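Rio2 kinase (Chaetomium thermophilum, PDB 4GYI) is an atypical RIO-family protein kinase that binds ADP with magnesium, forms a phosphoaspartate, and has an ATPase-dependent role on the maturing pre-40S ribosomal subunit. Local coordinates at residues Tyr154-Lys162 against Phe324-Ala335; Arg220-His228 against Thr306-Asp316. One frame throughout, in Å; residues are numbered along the deposited sequence.

Coming from the N terminus, the chain passes through the nucleotide-binding strands 109-115 and 121-127 into helix 149-172, whose residues 154-162 wait for the C-terminal helix 326-341. Before that contact closes, the chain crosses into the C-terminal lobe and runs along helix 207-223. Interaction 2 then closes a smaller loop as 306-316, after helix 300-304, folds back over the end of helix 207-223. Interaction 1 follows at 324-335, so the second loop is nested within the first and the two do not cross. Their centres are 22 Å apart, but helix 149-172 links them: L170 near its end touches L226 and L315 of interaction 2.

Interaction 1: residues Tyr154-Lys162 against Phe324-Ala335; sequences YLSRLAAIK and FTKKMAKDLEAA. With EDO (1,2-ethanediol), chain D; EDO (1,2-ethanediol), chain E.
L332 is a knob in a hole formed by L155, L158, A159 and K162, where helices 154-162 and 326-335 cross at 103°. This is the tight part. With CG anti to the backbone N (chi1 -175°), L332 lays CD1 against the carbonyl O of L155, 3.6 Å away, and beside A159 CB, while CD2 meets K162 CD at 3.6 Å. L158 crosses M328 at about a right angle and presses CD1 to within 3.3 Å of M328 O. The F324 ring closes one end, its edge turned to helix 154-162: CZ lies 3.6 Å from L158 O and CE1 meets I161 CG2. In the protein kinase fold, helix 149-172 corresponds to helix C of the N-terminal lobe, and the side chain of A159 is about 8 Å from that of K125, an ADP-binding residue. A looser polar pairing lies beside L332: K162 NZ, itself buried, bonds to M262 O and stays 4.4 Å from E333 OE1, a buried oxygen with no partner in the model. Toward solvent the contact loosens into a polar fringe. There Y154 OH donates to D331 OD2 (2.9 Å) on its anti lone pair, with ring and carboxylate planes 74° apart, while K327 NZ takes the syn lone pair of that oxygen in a 3.0 Å salt bridge.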
ATOM      1  N   TYR A 154       7.721  10.610   0.913  1.00 27.52           N
ATOM      2  CA  TYR A 154       8.317   9.952   2.073  1.00 23.22           C
ATOM      3  C   TYR A 154       7.288   9.138   2.842  1.00 31.45           C
ATOM      4  O   TYR A 154       7.568   8.019   3.256  1.00 30.32           O
ATOM      5  CB  TYR A 154       8.963  11.005   2.972  1.00 30.88           C
ATOM      6  CG  TYR A 154       9.109  10.684   4.452  1.00 32.00           C
ATOM      7  CD1 TYR A 154      10.175   9.927   4.925  1.00 34.28           C
ATOM      8  CD2 TYR A 154       8.223  11.215   5.383  1.00 38.92           C
ATOM      9  CE1 TYR A 154      10.339   9.678   6.296  1.00 40.78           C
ATOM     10  CE2 TYR A 154       8.368  10.977   6.749  1.00 41.44           C
ATOM     11  CZ  TYR A 154       9.430  10.205   7.200  1.00 48.19           C
ATOM     12  OH  TYR A 154       9.566   9.964   8.551  1.00 45.57           O
ATOM     13  N   LEU A 155       6.095   9.705   3.024  1.00 29.74           N
ATOM     14  CA  LEU A 155       5.038   9.041   3.780  1.00 20.55           C
ATOM     15  C   LEU A 155       4.511   7.805   3.049  1.00 31.03           C
ATOM     16  O   LEU A 155       4.165   6.802   3.676  1.00 30.56           O
ATOM     17  CB  LEU A 155       3.899  10.016   4.029  1.00 18.82           C
ATOM     18  CG  LEU A 155       4.263  11.109   5.045  1.00 36.05           C
ATOM     19  CD1 LEU A 155       3.284  12.279   4.972  1.00 24.96           C
ATOM     20  CD2 LEU A 155       4.335  10.529   6.491  1.00 25.10           C
ATOM     21  N   SER A 156       4.436   7.883   1.722  1.00 25.22           N
ATOM     22  CA  SER A 156       3.945   6.757   0.942  1.00 28.50           C
ATOM     23  C   SER A 156       4.982   5.647   0.916  1.00 28.27           C
ATOM     24  O   SER A 156       4.619   4.466   0.820  1.00 30.90           O
ATOM     25  CB  SER A 156       3.556   7.175  -0.469  1.00 26.23           C
ATOM     26  OG  SER A 156       2.326   7.863  -0.456  1.00 24.19           O
ATOM     27  N   ARG A 157       6.260   6.019   1.006  1.00 25.20           N
ATOM     28  CA  ARG A 157       7.348   5.044   1.139  0.50 25.09           C
ATOM     29  C   ARG A 157       7.148   4.266   2.422  1.00 24.82           C
ATOM     30  O   ARG A 157       7.235   3.042   2.444  1.00 25.31           O
ATOM     31  CB  ARG A 157       8.717   5.736   1.228  0.50 28.24           C
ATOM     32  CG  ARG A 157       9.533   5.750  -0.048  0.50 39.56           C
ATOM     33  CD  ARG A 157      10.980   6.147   0.238  0.50 43.37           C
ATOM     34  NE  ARG A 157      11.748   5.061   0.845  0.50 42.51           N
ATOM     35  CZ  ARG A 157      12.261   5.091   2.070  0.50 41.58           C
ATOM     36  NH1 ARG A 157      12.096   6.156   2.843  0.50 38.50           N
ATOM     37  NH2 ARG A 157      12.950   4.051   2.526  0.50 47.39           N
ATOM     38  N   LEU A 158       6.895   5.004   3.504  1.00 28.70           N
ATOM     39  CA  LEU A 158       6.715   4.383   4.815  1.00 35.48           C
ATOM     40  C   LEU A 158       5.503   3.474   4.814  1.00 30.04           C
ATOM     41  O   LEU A 158       5.509   2.418   5.455  1.00 32.36           O
ATOM     42  CB  LEU A 158       6.541   5.420   5.920  1.00 33.54           C
ATOM     43  CG  LEU A 158       7.748   6.282   6.289  1.00 40.33           C
ATOM     44  CD1 LEU A 158       7.407   7.103   7.525  1.00 43.89           C
ATOM     45  CD2 LEU A 158       8.961   5.435   6.541  1.00 32.10           C
ATOM     46  N   ALA A 159       4.452   3.907   4.128  1.00 21.52           N
ATOM     47  CA  ALA A 159       3.235   3.114   4.050  1.00 23.98           C
ATOM     48  C   ALA A 159       3.527   1.775   3.386  1.00 24.43           C
ATOM     49  O   ALA A 159       3.100   0.744   3.879  1.00 21.32           O
ATOM     50  CB  ALA A 159       2.148   3.869   3.278  1.00 24.60           C
ATOM     51  N   ALA A 160       4.264   1.794   2.275  1.00 20.82           N
ATOM     52  CA  ALA A 160       4.584   0.573   1.520  1.00 27.77           C
ATOM     53  C   ALA A 160       5.504  -0.351   2.316  1.00 32.09           C
ATOM     54  O   ALA A 160       5.295  -1.549   2.342  1.00 27.84           O
ATOM     55  CB  ALA A 160       5.232   0.919   0.154  1.00 20.46           C
ATOM     56  N   ILE A 161       6.516   0.220   2.963  1.00 28.52           N
ATOM     57  CA  ILE A 161       7.432  -0.551   3.782  1.00 25.47           C
ATOM     58  C   ILE A 161       6.703  -1.244   4.922  1.00 33.00           C
ATOM     59  O   ILE A 161       6.906  -2.443   5.171  1.00 32.08           O
ATOM     60  CB  ILE A 161       8.552   0.336   4.346  1.00 39.22           C
ATOM     61  CG1 ILE A 161       9.520   0.718   3.228  1.00 38.89           C
ATOM     62  CG2 ILE A 161       9.321  -0.392   5.454  1.00 42.84           C
ATOM     63  CD1 ILE A 161      10.572   1.704   3.659  1.00 36.43           C
ATOM     64  N   LYS A 162       5.838  -0.495   5.603  1.00 29.71           N
ATOM     65  CA  LYS A 162       5.036  -1.040   6.689  1.00 33.70           C
ATOM     66  C   LYS A 162       4.130  -2.176   6.231  1.00 32.45           C
ATOM     67  O   LYS A 162       4.123  -3.259   6.832  1.00 32.94           O
ATOM     68  CB  LYS A 162       4.186   0.056   7.348  1.00 30.48           C
ATOM     69  CG  LYS A 162       3.282  -0.482   8.467  1.00 41.12           C
ATOM     70  CD  LYS A 162       2.851   0.621   9.448  1.00 47.74           C
ATOM     71  CE  LYS A 162       1.634   0.191  10.262  1.00 49.52           C
ATOM     72  NZ  LYS A 162       1.050   1.290  11.077  1.00 44.88           N
ATOM     73  N   PHE A 324      12.510   0.998  11.104  1.00 78.68           N
ATOM     74  CA  PHE A 324      11.377   1.882  11.304  1.00 75.40           C
ATOM     75  C   PHE A 324      11.506   2.604  12.640  1.00 79.73           C
ATOM     76  O   PHE A 324      11.210   2.027  13.688  1.00 84.06           O
ATOM     77  CB  PHE A 324      10.091   1.061  11.288  1.00 68.74           C
ATOM     78  CG  PHE A 324       9.048   1.597  10.365  1.00 60.09           C
ATOM     79  CD1 PHE A 324       9.056   1.264   9.023  1.00 58.46           C
ATOM     80  CD2 PHE A 324       8.051   2.428  10.840  1.00 56.91           C
ATOM     81  CE1 PHE A 324       8.089   1.752   8.174  1.00 53.40           C
ATOM     82  CE2 PHE A 324       7.085   2.925  10.000  1.00 54.52           C
ATOM     83  CZ  PHE A 324       7.101   2.589   8.662  1.00 49.09           C
ATOM     84  N   THR A 325      11.950   3.858  12.609  1.00 78.11           N
ATOM     85  CA  THR A 325      12.087   4.632  13.838  1.00 72.23           C
ATOM     86  C   THR A 325      10.716   4.882  14.448  1.00 68.81           C
ATOM     87  O   THR A 325       9.689   4.774  13.769  1.00 55.42           O
ATOM     88  CB  THR A 325      12.791   5.993  13.607  1.00 71.30           C
ATOM     89  OG1 THR A 325      11.934   6.875  12.873  1.00 64.74           O
ATOM     90  CG2 THR A 325      14.097   5.809  12.841  1.00 66.21           C
ATOM     91  N   LYS A 326      10.697   5.208  15.734  1.00 79.49           N
ATOM     92  CA  LYS A 326       9.456   5.605  16.377  1.00 87.89           C
ATOM     93  C   LYS A 326       8.898   6.854  15.683  1.00 75.32           C
ATOM     94  O   LYS A 326       7.686   7.017  15.566  1.00 73.24           O
ATOM     95  CB  LYS A 326       9.672   5.857  17.870  1.00100.18           C
ATOM     96  CG  LYS A 326      10.233   4.657  18.617  1.00113.69           C
ATOM     97  CD  LYS A 326      10.451   4.963  20.092  1.00124.31           C
ATOM     98  CE  LYS A 326      11.057   3.772  20.825  1.00132.28           C
ATOM     99  NZ  LYS A 326      12.387   3.379  20.275  1.00131.87           N
ATOM    100  N   LYS A 327       9.792   7.718  15.210  1.00 60.87           N
ATOM    101  CA  LYS A 327       9.384   8.920  14.498  1.00 62.28           C
ATOM    102  C   LYS A 327       8.689   8.577  13.177  1.00 54.55           C
ATOM    103  O   LYS A 327       7.659   9.166  12.835  1.00 53.42           O
ATOM    104  CB  LYS A 327      10.577   9.851  14.247  1.00 59.60           C
ATOM    105  CG  LYS A 327      10.218  11.060  13.397  1.00 63.43           C
ATOM    106  CD  LYS A 327      11.356  12.038  13.258  1.00 71.02           C
ATOM    107  CE  LYS A 327      10.967  13.219  12.376  1.00 77.09           C
ATOM    108  NZ  LYS A 327      10.790  12.824  10.945  1.00 77.99           N
ATOM    109  N   MET A 328       9.255   7.629  12.439  1.00 45.25           N
ATOM    110  CA  MET A 328       8.638   7.162  11.203  1.00 34.49           C
ATOM    111  C   MET A 328       7.229   6.625  11.441  1.00 39.18           C
ATOM    112  O   MET A 328       6.312   6.934  10.686  1.00 36.71           O
ATOM    113  CB  MET A 328       9.507   6.104  10.537  1.00 41.07           C
ATOM    114  CG  MET A 328      10.851   6.639  10.034  1.00 41.22           C
ATOM    115  SD  MET A 328      11.905   5.326   9.390  1.00 61.53           S
ATOM    116  CE  MET A 328      13.211   6.306   8.636  1.00 55.51           C
ATOM    117  N   ALA A 329       7.056   5.848  12.507  1.00 40.44           N
ATOM    118  CA  ALA A 329       5.744   5.310  12.856  1.00 41.44           C
ATOM    119  C   ALA A 329       4.731   6.402  13.198  1.00 45.23           C
ATOM    120  O   ALA A 329       3.561   6.322  12.804  1.00 51.04           O
ATOM    121  CB  ALA A 329       5.848   4.290  14.011  1.00 39.88           C
ATOM    122  N   LYS A 330       5.175   7.420  13.929  1.00 39.86           N
ATOM    123  CA  LYS A 330       4.268   8.494  14.321  1.00 48.73           C
ATOM    124  C   LYS A 330       3.905   9.316  13.104  1.00 36.38           C
ATOM    125  O   LYS A 330       2.756   9.734  12.950  1.00 51.19           O
ATOM    126  CB  LYS A 330       4.896   9.400  15.390  1.00 60.76           C
ATOM    127  CG  LYS A 330       5.346   8.683  16.661  1.00 77.45           C
ATOM    128  CD  LYS A 330       4.185   8.313  17.585  1.00 93.49           C
ATOM    129  CE  LYS A 330       4.700   7.830  18.950  1.00100.11           C
ATOM    130  NZ  LYS A 330       3.611   7.608  19.949  1.00105.89           N
ATOM    131  N   ASP A 331       4.895   9.561  12.249  1.00 41.25           N
ATOM    132  CA  ASP A 331       4.673  10.291  11.002  1.00 41.45           C
ATOM    133  C   ASP A 331       3.610   9.582  10.167  1.00 38.97           C
ATOM    134  O   ASP A 331       2.617  10.191   9.769  1.00 33.08           O
ATOM    135  CB  ASP A 331       5.973  10.431  10.208  1.00 42.77           C
ATOM    136  CG  ASP A 331       6.881  11.530  10.752  1.00 55.18           C
ATOM    137  OD1 ASP A 331       6.410  12.319  11.585  1.00 66.23           O
ATOM    138  OD2 ASP A 331       8.058  11.623  10.341  1.00 56.14           O
ATOM    139  N   LEU A 332       3.818   8.290   9.930  1.00 34.84           N
ATOM    140  CA  LEU A 332       2.881   7.501   9.143  1.00 36.95           C
ATOM    141  C   LEU A 332       1.492   7.444   9.776  1.00 37.53           C
ATOM    142  O   LEU A 332       0.508   7.740   9.106  1.00 34.71           O
ATOM    143  CB  LEU A 332       3.398   6.082   8.922  1.00 33.79           C
ATOM    144  CG  LEU A 332       2.537   5.210   7.993  1.00 37.02           C
ATOM    145  CD1 LEU A 332       2.362   5.863   6.589  1.00 22.24           C
ATOM    146  CD2 LEU A 332       3.157   3.838   7.884  1.00 33.36           C
ATOM    147  N   GLU A 333       1.397   7.075  11.054  1.00 39.81           N
ATOM    148  CA  GLU A 333       0.080   7.010  11.695  1.00 40.31           C
ATOM    149  C   GLU A 333      -0.653   8.349  11.660  1.00 37.37           C
ATOM    150  O   GLU A 333      -1.865   8.397  11.448  1.00 41.30           O
ATOM    151  CB  GLU A 333       0.141   6.444  13.122  1.00 45.69           C
ATOM    152  CG  GLU A 333      -1.239   6.186  13.726  1.00 73.97           C
ATOM    153  CD  GLU A 333      -2.206   5.464  12.769  1.00 93.95           C
ATOM    154  OE1 GLU A 333      -1.889   4.342  12.307  1.00100.15           O
ATOM    155  OE2 GLU A 333      -3.292   6.021  12.480  1.00 93.80           O
ATOM    156  N   ALA A 334       0.075   9.446  11.829  1.00 37.71           N
ATOM    157  CA  ALA A 334      -0.580  10.740  11.747  1.00 35.72           C
ATOM    158  C   ALA A 334      -1.149  10.961  10.346  1.00 32.79           C
ATOM    159  O   ALA A 334      -2.297  11.373  10.194  1.00 39.22           O
ATOM    160  CB  ALA A 334       0.371  11.863  12.144  1.00 42.63           C
ATOM    161  N   ALA A 335      -0.363  10.654   9.319  1.00 31.90           N
ATOM    162  CA  ALA A 335      -0.822  10.859   7.946  1.00 28.14           C
ATOM    163  C   ALA A 335      -2.014   9.971   7.656  1.00 32.92           C
ATOM    164  O   ALA A 335      -2.991  10.399   7.031  1.00 40.63           O
ATOM    165  CB  ALA A 335       0.290  10.571   6.947  1.00 24.90           C
TER
HETATM  166  C1  EDO D 403       2.645  10.443  -3.039  1.00 40.01           C
HETATM  167  O1  EDO D 403       1.746   9.745  -2.171  1.00 35.21           O
HETATM  168  C2  EDO D 403       2.694   9.717  -4.373  1.00 36.45           C
HETATM  169  O2  EDO D 403       2.920   8.343  -4.113  1.00 34.37           O
HETATM  170  C1  EDO E 404      13.325   2.426  -1.525  1.00 70.02           C
HETATM  171  O1  EDO E 404      12.941   3.364  -0.503  1.00 78.41           O
HETATM  172  C2  EDO E 404      12.978   1.003  -1.099  1.00 60.76           C
HETATM  173  O2  EDO E 404      11.884   1.012  -0.168  1.00 66.11           O

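Interaction 2: residues Arg220-His228 against Thr306-Asp316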
ATOM      1  N   ARG A 220      -7.940 -13.907  15.902  1.00 39.69           N
ATOM      2  CA  ARG A 220      -6.633 -14.496  15.604  1.00 36.33           C
ATOM      3  C   ARG A 220      -5.570 -13.414  15.452  1.00 37.28           C
ATOM      4  O   ARG A 220      -4.465 -13.548  15.988  1.00 43.64           O
ATOM      5  CB  ARG A 220      -6.664 -15.395  14.363  1.00 38.10           C
ATOM      6  CG  ARG A 220      -5.334 -16.102  14.124  1.00 38.67           C
ATOM      7  CD  ARG A 220      -5.374 -17.099  12.961  1.00 38.26           C
ATOM      8  NE  ARG A 220      -4.047 -17.685  12.765  1.00 51.25           N
ATOM      9  CZ  ARG A 220      -3.578 -18.170  11.615  1.00 58.47           C
ATOM     10  NH1 ARG A 220      -4.322 -18.170  10.505  1.00 39.55           N
ATOM     11  NH2 ARG A 220      -2.347 -18.665  11.579  1.00 63.54           N
ATOM     12  N   LEU A 221      -5.897 -12.346  14.720  1.00 31.33           N
ATOM     13  CA  LEU A 221      -4.990 -11.206  14.606  1.00 26.10           C
ATOM     14  C   LEU A 221      -4.606 -10.672  15.991  1.00 34.91           C
ATOM     15  O   LEU A 221      -3.428 -10.452  16.272  1.00 39.64           O
ATOM     16  CB  LEU A 221      -5.610 -10.092  13.765  1.00 31.90           C
ATOM     17  CG  LEU A 221      -5.582 -10.193  12.236  1.00 35.71           C
ATOM     18  CD1 LEU A 221      -6.428  -9.088  11.648  1.00 44.70           C
ATOM     19  CD2 LEU A 221      -4.158 -10.088  11.687  1.00 30.08           C
ATOM     20  N   ALA A 222      -5.596 -10.491  16.860  1.00 41.26           N
ATOM     21  CA  ALA A 222      -5.366  -9.894  18.179  1.00 40.41           C
ATOM     22  C   ALA A 222      -4.465 -10.776  19.042  1.00 45.76           C
ATOM     23  O   ALA A 222      -3.609 -10.274  19.767  1.00 40.48           O
ATOM     24  CB  ALA A 222      -6.686  -9.632  18.883  1.00 41.30           C
ATOM     25  N   LYS A 223      -4.659 -12.090  18.944  1.00 49.56           N
ATOM     26  CA  LYS A 223      -3.799 -13.051  19.624  1.00 58.25           C
ATOM     27  C   LYS A 223      -2.341 -12.922  19.180  1.00 53.84           C
ATOM     28  O   LYS A 223      -1.432 -13.245  19.938  1.00 54.27           O
ATOM     29  CB  LYS A 223      -4.320 -14.483  19.439  1.00 64.34           C
ATOM     30  CG  LYS A 223      -3.265 -15.509  19.040  1.00 70.49           C
ATOM     31  CD  LYS A 223      -3.711 -16.914  19.376  1.00 72.97           C
ATOM     32  CE  LYS A 223      -3.814 -17.090  20.883  1.00 85.94           C
ATOM     33  NZ  LYS A 223      -4.487 -18.361  21.271  1.00 91.19           N
ATOM     34  N   HIS A 224      -2.119 -12.419  17.967  1.00 48.75           N
ATOM     35  CA  HIS A 224      -0.755 -12.174  17.484  1.00 47.36           C
ATOM     36  C   HIS A 224      -0.326 -10.711  17.624  1.00 48.61           C
ATOM     37  O   HIS A 224       0.658 -10.288  17.019  1.00 48.89           O
ATOM     38  CB  HIS A 224      -0.569 -12.662  16.042  1.00 33.93           C
ATOM     39  CG  HIS A 224      -0.532 -14.154  15.912  1.00 51.34           C
ATOM     40  ND1 HIS A 224       0.647 -14.860  15.799  1.00 57.22           N
ATOM     41  CD2 HIS A 224      -1.525 -15.075  15.906  1.00 53.46           C
ATOM     42  CE1 HIS A 224       0.377 -16.151  15.718  1.00 57.91           C
ATOM     43  NE2 HIS A 224      -0.934 -16.308  15.780  1.00 58.34           N
ATOM     44  N   GLY A 225      -1.056  -9.947  18.434  1.00 42.57           N
ATOM     45  CA  GLY A 225      -0.665  -8.578  18.742  1.00 42.37           C
ATOM     46  C   GLY A 225      -1.146  -7.499  17.778  1.00 47.57           C
ATOM     47  O   GLY A 225      -0.737  -6.342  17.876  1.00 52.63           O
ATOM     48  N   LEU A 226      -2.034  -7.858  16.861  1.00 40.19           N
ATOM     49  CA  LEU A 226      -2.442  -6.924  15.814  1.00 39.99           C
ATOM     50  C   LEU A 226      -3.930  -6.574  15.781  1.00 50.19           C
ATOM     51  O   LEU A 226      -4.800  -7.388  16.140  1.00 48.78           O
ATOM     52  CB  LEU A 226      -2.035  -7.459  14.450  1.00 35.29           C
ATOM     53  CG  LEU A 226      -0.530  -7.497  14.204  1.00 43.96           C
ATOM     54  CD1 LEU A 226      -0.242  -8.266  12.942  1.00 45.96           C
ATOM     55  CD2 LEU A 226       0.023  -6.081  14.113  1.00 43.81           C
ATOM     56  N   ILE A 227      -4.196  -5.346  15.338  1.00 31.29           N
ATOM     57  CA  ILE A 227      -5.529  -4.890  15.012  1.00 30.88           C
ATOM     58  C   ILE A 227      -5.447  -4.288  13.614  1.00 38.52           C
ATOM     59  O   ILE A 227      -4.620  -3.401  13.355  1.00 33.04           O
ATOM     60  CB  ILE A 227      -5.974  -3.804  15.974  1.00 30.91           C
ATOM     61  CG1 ILE A 227      -6.154  -4.382  17.376  1.00 32.43           C
ATOM     62  CG2 ILE A 227      -7.253  -3.142  15.487  1.00 27.51           C
ATOM     63  CD1 ILE A 227      -6.298  -3.318  18.414  1.00 37.72           C
ATOM     64  N   HIS A 228      -6.295  -4.773  12.716  1.00 35.88           N
ATOM     65  CA  HIS A 228      -6.220  -4.409  11.300  1.00 37.67           C
ATOM     66  C   HIS A 228      -6.441  -2.914  11.100  1.00 31.72           C
ATOM     67  O   HIS A 228      -5.629  -2.251  10.457  1.00 31.41           O
ATOM     68  CB  HIS A 228      -7.219  -5.232  10.482  1.00 30.45           C
ATOM     69  CG  HIS A 228      -7.158  -4.975   9.007  1.00 32.20           C
ATOM     70  ND1 HIS A 228      -7.743  -3.871   8.423  1.00 34.22           N
ATOM     71  CD2 HIS A 228      -6.623  -5.698   7.996  1.00 25.84           C
ATOM     72  CE1 HIS A 228      -7.548  -3.914   7.116  1.00 33.31           C
ATOM     73  NE2 HIS A 228      -6.877  -5.014   6.828  1.00 25.56           N
ATOM     74  N   THR A 306      -5.477 -12.574  25.515  1.00 60.33           N
ATOM     75  CA  THR A 306      -5.057 -13.696  24.684  1.00 65.80           C
ATOM     76  C   THR A 306      -3.728 -13.463  23.956  1.00 69.80           C
ATOM     77  O   THR A 306      -3.201 -14.362  23.299  1.00 77.18           O
ATOM     78  CB  THR A 306      -6.158 -14.026  23.665  1.00 71.54           C
ATOM     79  OG1 THR A 306      -7.433 -13.812  24.279  1.00 68.28           O
ATOM     80  CG2 THR A 306      -6.060 -15.473  23.206  1.00 79.63           C
ATOM     81  N   VAL A 307      -3.179 -12.261  24.073  1.00 63.92           N
ATOM     82  CA  VAL A 307      -1.922 -11.956  23.403  1.00 61.99           C
ATOM     83  C   VAL A 307      -0.746 -12.041  24.370  1.00 76.16           C
ATOM     84  O   VAL A 307      -0.832 -11.561  25.504  1.00 88.44           O
ATOM     85  CB  VAL A 307      -1.983 -10.567  22.710  1.00 63.43           C
ATOM     86  CG1 VAL A 307      -3.024  -9.702  23.352  1.00 63.91           C
ATOM     87  CG2 VAL A 307      -0.629  -9.868  22.720  1.00 58.71           C
ATOM     88  N   GLY A 308       0.321 -12.725  23.970  1.00 78.48           N
ATOM     89  CA  GLY A 308       0.302 -13.682  22.880  1.00 66.65           C
ATOM     90  C   GLY A 308       0.392 -15.036  23.578  1.00 68.66           C
ATOM     91  O   GLY A 308       1.473 -15.609  23.750  1.00 61.65           O
ATOM     92  N   LYS A 309      -0.758 -15.526  24.024  1.00 63.19           N
ATOM     93  CA  LYS A 309      -0.814 -16.770  24.766  1.00 74.89           C
ATOM     94  C   LYS A 309      -0.623 -17.965  23.835  1.00 76.88           C
ATOM     95  O   LYS A 309      -0.823 -17.849  22.620  1.00 65.21           O
ATOM     96  CB  LYS A 309      -2.138 -16.869  25.523  1.00 84.38           C
ATOM     97  CG  LYS A 309      -2.374 -15.713  26.493  1.00 87.56           C
ATOM     98  CD  LYS A 309      -1.184 -15.506  27.422  1.00 89.31           C
ATOM     99  CE  LYS A 309      -1.446 -14.381  28.415  1.00 85.44           C
ATOM    100  NZ  LYS A 309      -0.238 -14.065  29.218  1.00 83.24           N
ATOM    101  N   ASP A 310      -0.241 -19.105  24.420  1.00 81.75           N
ATOM    102  CA  ASP A 310       0.141 -20.311  23.671  1.00 79.62           C
ATOM    103  C   ASP A 310       1.352 -20.028  22.782  1.00 74.09           C
ATOM    104  O   ASP A 310       2.261 -19.304  23.179  1.00 81.27           O
ATOM    105  CB  ASP A 310      -1.030 -20.870  22.851  1.00 76.90           C
ATOM    106  CG  ASP A 310      -2.354 -20.805  23.602  1.00 83.62           C
ATOM    107  OD1 ASP A 310      -2.333 -20.603  24.839  1.00 85.64           O
ATOM    108  OD2 ASP A 310      -3.412 -20.958  22.952  1.00 80.06           O
ATOM    109  N   GLY A 311       1.369 -20.584  21.578  1.00 68.62           N
ATOM    110  CA  GLY A 311       2.511 -20.395  20.697  1.00 70.25           C
ATOM    111  C   GLY A 311       2.626 -19.001  20.106  1.00 78.23           C
ATOM    112  O   GLY A 311       3.647 -18.667  19.499  1.00 80.14           O
ATOM    113  N   ALA A 312       1.590 -18.186  20.319  1.00 75.33           N
ATOM    114  CA  ALA A 312       1.371 -16.933  19.578  1.00 68.33           C
ATOM    115  C   ALA A 312       2.557 -15.985  19.449  1.00 64.08           C
ATOM    116  O   ALA A 312       2.925 -15.282  20.389  1.00 75.40           O
ATOM    117  CB  ALA A 312       0.162 -16.187  20.130  1.00 71.74           C
ATOM    118  N   LYS A 313       3.135 -15.971  18.258  1.00 53.82           N
ATOM    119  CA  LYS A 313       4.205 -15.049  17.939  1.00 59.09           C
ATOM    120  C   LYS A 313       3.639 -13.633  17.810  1.00 65.79           C
ATOM    121  O   LYS A 313       2.605 -13.429  17.177  1.00 73.11           O
ATOM    122  CB  LYS A 313       4.875 -15.473  16.632  1.00 53.54           C
ATOM    123  CG  LYS A 313       6.179 -14.764  16.362  1.00 69.08           C
ATOM    124  CD  LYS A 313       6.769 -15.125  15.010  1.00 74.32           C
ATOM    125  CE  LYS A 313       8.167 -14.522  14.854  1.00 79.47           C
ATOM    126  NZ  LYS A 313       8.254 -13.119  15.378  1.00 73.02           N
ATOM    127  N   ARG A 314       4.309 -12.659  18.418  1.00 60.50           N
ATOM    128  CA  ARG A 314       3.857 -11.272  18.364  1.00 54.40           C
ATOM    129  C   ARG A 314       4.266 -10.654  17.040  1.00 58.81           C
ATOM    130  O   ARG A 314       5.430 -10.294  16.854  1.00 63.83           O
ATOM    131  CB  ARG A 314       4.476 -10.463  19.507  1.00 55.04           C
ATOM    132  CG  ARG A 314       4.057 -10.894  20.900  1.00 66.24           C
ATOM    133  CD  ARG A 314       2.678 -10.356  21.264  1.00 73.94           C
ATOM    134  NE  ARG A 314       2.622  -8.894  21.211  1.00 75.77           N
ATOM    135  CZ  ARG A 314       2.707  -8.091  22.270  1.00 76.73           C
ATOM    136  NH1 ARG A 314       2.845  -8.597  23.493  1.00 74.56           N
ATOM    137  NH2 ARG A 314       2.643  -6.774  22.105  1.00 71.66           N
ATOM    138  N   LEU A 315       3.310 -10.517  16.125  1.00 51.40           N
ATOM    139  CA  LEU A 315       3.607 -10.016  14.783  1.00 45.97           C
ATOM    140  C   LEU A 315       3.789  -8.509  14.755  1.00 55.87           C
ATOM    141  O   LEU A 315       4.310  -7.960  13.782  1.00 58.16           O
ATOM    142  CB  LEU A 315       2.509 -10.423  13.804  1.00 39.56           C
ATOM    143  CG  LEU A 315       2.341 -11.940  13.735  1.00 46.52           C
ATOM    144  CD1 LEU A 315       1.487 -12.357  12.551  1.00 41.27           C
ATOM    145  CD2 LEU A 315       3.717 -12.562  13.649  1.00 46.82           C
ATOM    146  N   ASP A 316       3.375  -7.847  15.832  1.00 54.28           N
ATOM    147  CA  ASP A 316       3.435  -6.391  15.905  1.00 61.19           C
ATOM    148  C   ASP A 316       4.848  -5.877  16.158  1.00 77.13           C
ATOM    149  O   ASP A 316       5.045  -4.722  16.539  1.00 77.07           O
ATOM    150  CB  ASP A 316       2.476  -5.869  16.977  1.00 58.63           C
ATOM    151  CG  ASP A 316       2.621  -6.601  18.300  1.00 65.02           C
ATOM    152  OD1 ASP A 316       3.110  -7.753  18.288  1.00 70.32           O
ATOM    153  OD2 ASP A 316       2.239  -6.027  19.344  1.00 51.82           O
TER
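K223 lies along the loop 306-316 and touches it at every step. K223 CB passes 4.0 Å from T306 O; CG and CD rest on A312 CB, K223 CG at 3.7 Å. The bend at chi3 (-66°) brings CE beside K309 O and T306 CG2, and K223 NZ ends in a weak salt bridge to OD2 of exposed D310 (3.3 Å). H224 fastens the loop more firmly: ND1 donates to K313 O (2.8 Å) on a lone pair in the carbonyl plane, though that oxygen is tilted 30° from the ring plane, and A312 CB sits above one ring face. H224 O accepts from L315 N (2.8 Å), and L315 CB packs on L226 CD1. Beyond it, R314 grips D316 side-on, NE to OD1 and NH2 to OD2, with V307 CG2 over one guanidinium face. D316 OD2 also accepts from S264 OG, and D316 CB lies against L226 CD2. With an alanine here, R314, still paired with D266, would probably be freer to turn and S264 OG would lose this acceptor. G225, at positive phi where a CB would clash with R314 and D316, is the C-prime residue of the Schellman motif that ends helix 207-223.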